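Local coordinates for Serine/threonine/tyrosine-interacting protein (Homo sapiens, PDB 2R0B), which is a catalytically inactive phosphatase that acts as a nuclear anchor for the kinases ERK1 and ERK2 and keeps FBXW7 from assembling into its ubiquitin ligase, at residues F116-Y120 and R121-A125. Numbering follows the deposited sequence.
Sequences FGMKY and RDAFA. With SO4 (sulfate ion), chain C.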
ATOM      1  N   PHE A 116      11.711  -7.637   5.295  1.00 13.88           N
ATOM      2  CA  PHE A 116      12.355  -7.496   6.609  1.00 14.88           C
ATOM      3  C   PHE A 116      12.270  -8.744   7.468  1.00 15.23           C
ATOM      4  O   PHE A 116      12.715  -8.742   8.621  1.00 14.89           O
ATOM      5  CB  PHE A 116      11.784  -6.282   7.354  1.00 15.59           C
ATOM      6  CG  PHE A 116      12.138  -4.970   6.718  1.00 14.97           C
ATOM      7  CD1 PHE A 116      13.225  -4.234   7.181  1.00 15.61           C
ATOM      8  CD2 PHE A 116      11.430  -4.484   5.622  1.00 16.53           C
ATOM      9  CE1 PHE A 116      13.571  -3.030   6.591  1.00 17.30           C
ATOM     10  CE2 PHE A 116      11.798  -3.289   4.999  1.00 15.35           C
ATOM     11  CZ  PHE A 116      12.857  -2.553   5.491  1.00 16.96           C
ATOM     12  N   GLY A 117      11.741  -9.822   6.881  1.00 13.79           N
ATOM     13  CA  GLY A 117      11.730 -11.129   7.531  1.00 15.02           C
ATOM     14  C   GLY A 117      10.852 -11.178   8.779  1.00 15.25           C
ATOM     15  O   GLY A 117      11.159 -11.901   9.709  1.00 15.41           O
ATOM     16  N   MET A 118       9.767 -10.405   8.797  1.00 16.73           N
ATOM     17  CA  MET A 118       8.887 -10.326   9.963  1.00 17.13           C
ATOM     18  C   MET A 118       7.660 -11.194   9.746  1.00 16.53           C
ATOM     19  O   MET A 118       7.174 -11.313   8.636  1.00 14.99           O
ATOM     20  CB  MET A 118       8.465  -8.874  10.247  1.00 17.54           C
ATOM     21  CG  MET A 118       9.666  -7.907  10.387  1.00 18.18           C
ATOM     22  SD  MET A 118       9.314  -6.139  10.556  1.00 22.21           S
ATOM     23  CE  MET A 118       7.996  -6.141  11.471  1.00 10.51           C
ATOM     24  N   LYS A 119       7.184 -11.802  10.825  1.00 16.34           N
ATOM     25  CA  LYS A 119       5.895 -12.508  10.855  1.00 15.63           C
ATOM     26  C   LYS A 119       4.736 -11.515  10.812  1.00 16.21           C
ATOM     27  O   LYS A 119       4.932 -10.304  11.049  1.00 15.40           O
ATOM     28  CB  LYS A 119       5.803 -13.358  12.122  1.00 16.81           C
ATOM     29  CG  LYS A 119       6.700 -14.625  12.121  1.00 18.12           C
ATOM     30  CD  LYS A 119       6.909 -15.117  13.531  1.00 22.60           C
ATOM     31  CE  LYS A 119       7.332 -16.614  13.631  1.00 22.87           C
ATOM     32  NZ  LYS A 119       8.244 -17.140  12.564  1.00 24.67           N
ATOM     33  N   TYR A 120       3.520 -12.013  10.543  1.00 15.93           N
ATOM     34  CA  TYR A 120       2.371 -11.113  10.410  1.00 15.81           C
ATOM     35  C   TYR A 120       2.147 -10.260  11.656  1.00 16.69           C
ATOM     36  O   TYR A 120       2.024  -9.037  11.576  1.00 15.45           O
ATOM     37  CB  TYR A 120       1.057 -11.833   9.991  1.00 16.03           C
ATOM     38  CG  TYR A 120      -0.102 -10.860  10.093  1.00 15.65           C
ATOM     39  CD1 TYR A 120      -0.365  -9.954   9.082  1.00 16.21           C
ATOM     40  CD2 TYR A 120      -0.902 -10.812  11.252  1.00 16.23           C
ATOM     41  CE1 TYR A 120      -1.381  -9.017   9.214  1.00 13.95           C
ATOM     42  CE2 TYR A 120      -1.925  -9.898  11.383  1.00 16.06           C
ATOM     43  CZ  TYR A 120      -2.161  -8.994  10.352  1.00 17.35           C
ATOM     44  OH  TYR A 120      -3.158  -8.039  10.460  1.00 18.43           O
ATOM     45  N   ARG A 121       2.077 -10.905  12.817  1.00 16.74           N
ATOM     46  CA  ARG A 121       1.771 -10.172  14.029  1.00 17.53           C
ATOM     47  C   ARG A 121       2.747  -9.024  14.306  1.00 17.04           C
ATOM     48  O   ARG A 121       2.348  -7.960  14.765  1.00 18.56           O
ATOM     49  CB  ARG A 121       1.695 -11.121  15.220  1.00 18.06           C
ATOM     50  CG  ARG A 121       3.002 -11.715  15.654  1.00 21.62           C
ATOM     51  CD  ARG A 121       2.771 -12.723  16.754  1.00 26.21           C
ATOM     52  NE  ARG A 121       1.894 -13.819  16.333  1.00 31.17           N
ATOM     53  CZ  ARG A 121       1.662 -14.901  17.072  1.00 32.56           C
ATOM     54  NH1 ARG A 121       2.245 -15.026  18.261  1.00 33.56           N
ATOM     55  NH2 ARG A 121       0.855 -15.858  16.625  1.00 34.48           N
ATOM     56  N   ASP A 122       4.024  -9.251  14.013  1.00 17.10           N
ATOM     57  CA  ASP A 122       5.057  -8.245  14.268  1.00 17.11           C
ATOM     58  C   ASP A 122       5.053  -7.126  13.224  1.00 15.95           C
ATOM     59  O   ASP A 122       5.278  -5.953  13.549  1.00 16.34           O
ATOM     60  CB  ASP A 122       6.412  -8.936  14.343  1.00 17.45           C
ATOM     61  CG  ASP A 122       6.458  -9.942  15.477  1.00 20.11           C
ATOM     62  OD1 ASP A 122       6.113  -9.550  16.611  1.00 23.57           O
ATOM     63  OD2 ASP A 122       6.793 -11.123  15.225  1.00 23.15           O
ATOM     64  N   ALA A 123       4.807  -7.493  11.965  1.00 15.34           N
ATOM     65  CA  ALA A 123       4.657  -6.497  10.905  1.00 14.54           C
ATOM     66  C   ALA A 123       3.389  -5.674  11.123  1.00 14.77           C
ATOM     67  O   ALA A 123       3.414  -4.456  10.973  1.00 14.38           O
ATOM     68  CB  ALA A 123       4.639  -7.186   9.517  1.00 15.25           C
ATOM     69  N   PHE A 124       2.300  -6.324  11.528  1.00 13.99           N
ATOM     70  CA  PHE A 124       1.070  -5.590  11.797  1.00 13.64           C
ATOM     71  C   PHE A 124       1.312  -4.585  12.940  1.00 13.10           C
ATOM     72  O   PHE A 124       0.991  -3.412  12.830  1.00 13.83           O
ATOM     73  CB  PHE A 124      -0.108  -6.516  12.101  1.00 14.60           C
ATOM     74  CG  PHE A 124      -1.312  -5.783  12.641  1.00 14.63           C
ATOM     75  CD1 PHE A 124      -2.232  -5.201  11.767  1.00 16.26           C
ATOM     76  CD2 PHE A 124      -1.487  -5.623  14.012  1.00 19.17           C
ATOM     77  CE1 PHE A 124      -3.328  -4.483  12.248  1.00 18.18           C
ATOM     78  CE2 PHE A 124      -2.606  -4.923  14.510  1.00 19.35           C
ATOM     79  CZ  PHE A 124      -3.514  -4.347  13.633  1.00 18.80           C
ATOM     80  N   ALA A 125       1.933  -5.038  14.022  1.00 13.78           N
ATOM     81  CA  ALA A 125       2.223  -4.140  15.152  1.00 15.11           C
ATOM     82  C   ALA A 125       3.112  -2.942  14.769  1.00 15.13           C
ATOM     83  O   ALA A 125       2.907  -1.811  15.230  1.00 15.70           O
ATOM     84  CB  ALA A 125       2.833  -4.944  16.318  1.00 14.77           C
TER
HETATM   85  S   SO4 C   2       1.629 -15.168  12.861  1.00 25.37           S
HETATM   86  O1  SO4 C   2       2.794 -16.045  13.092  1.00 30.55           O
HETATM   87  O2  SO4 C   2       1.326 -15.367  11.447  1.00 26.07           O
HETATM   88  O3  SO4 C   2       0.546 -15.572  13.741  1.00 31.42           O
HETATM   89  O4  SO4 C   2       2.064 -13.811  13.154  1.00 28.73           O
HETATM   90  O   HOH W   1       8.639 -11.255  13.327  1.00 18.46           O
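Arg121, in the first turn of helix 120-130, meets Lys119 and Tyr120 around a sulfate ion, probably from the crystallisation liquor: Lys119 CB and the backbone N of Tyr120 come near sulfate O4 without bonding to it, the latter at 3.5 Å. The backbone N of Arg121 gives the same O4 a nearly straight hydrogen bond of 2.9 Å. With chi1 at 70°, CG lies between the backbone N and carbonyl carbon, and a bend at chi3 curls the guanidinium back onto the same anion: NH2 reaches O3 at 2.9 Å, near the guanidinium plane and at its edge, while NE bonds to O4 and more weakly to O3. Main chain and side chain thus converge on one anion at the helix N-terminus.

Asp122 OD2 joins Lys119 N through one water, which accepts from that N and donates to OD2 (2.7 Å), a water-mediated link across the N-terminal turn; the direct bond from Asp122 N to Lys119 O is weak.

Ala123 N supplies the stronger bond to Lys119 O, 3.0 Å long at 167°, the first i to i+4 link of the helix. Met118, bent at chi3, brings its CE over the backbone here, tightly at 3.4 Å from Ala123 CA.

Phe124 N donates to Tyr120 O at 2.7 Å, the next i to i+4 hydrogen bond. Its CB sits over one face of the Tyr120 ring, offset toward the rim, in a CH-pi contact 4.0 Å from the centroid. The two side chains run alongside each other, but their rings, inclined by 28°, are slid apart and barely overlap.

In this dual-specificity phosphatase domain, residues 117-119 connect helix 103-116 to helix 120-130. Met118 and Ala123 pack on Ile112 of the former, whereas Tyr120 touches its Ile109 as well as Val141 and Leu144 of helix 138-152, whose Gln145 also bonds the sulfate.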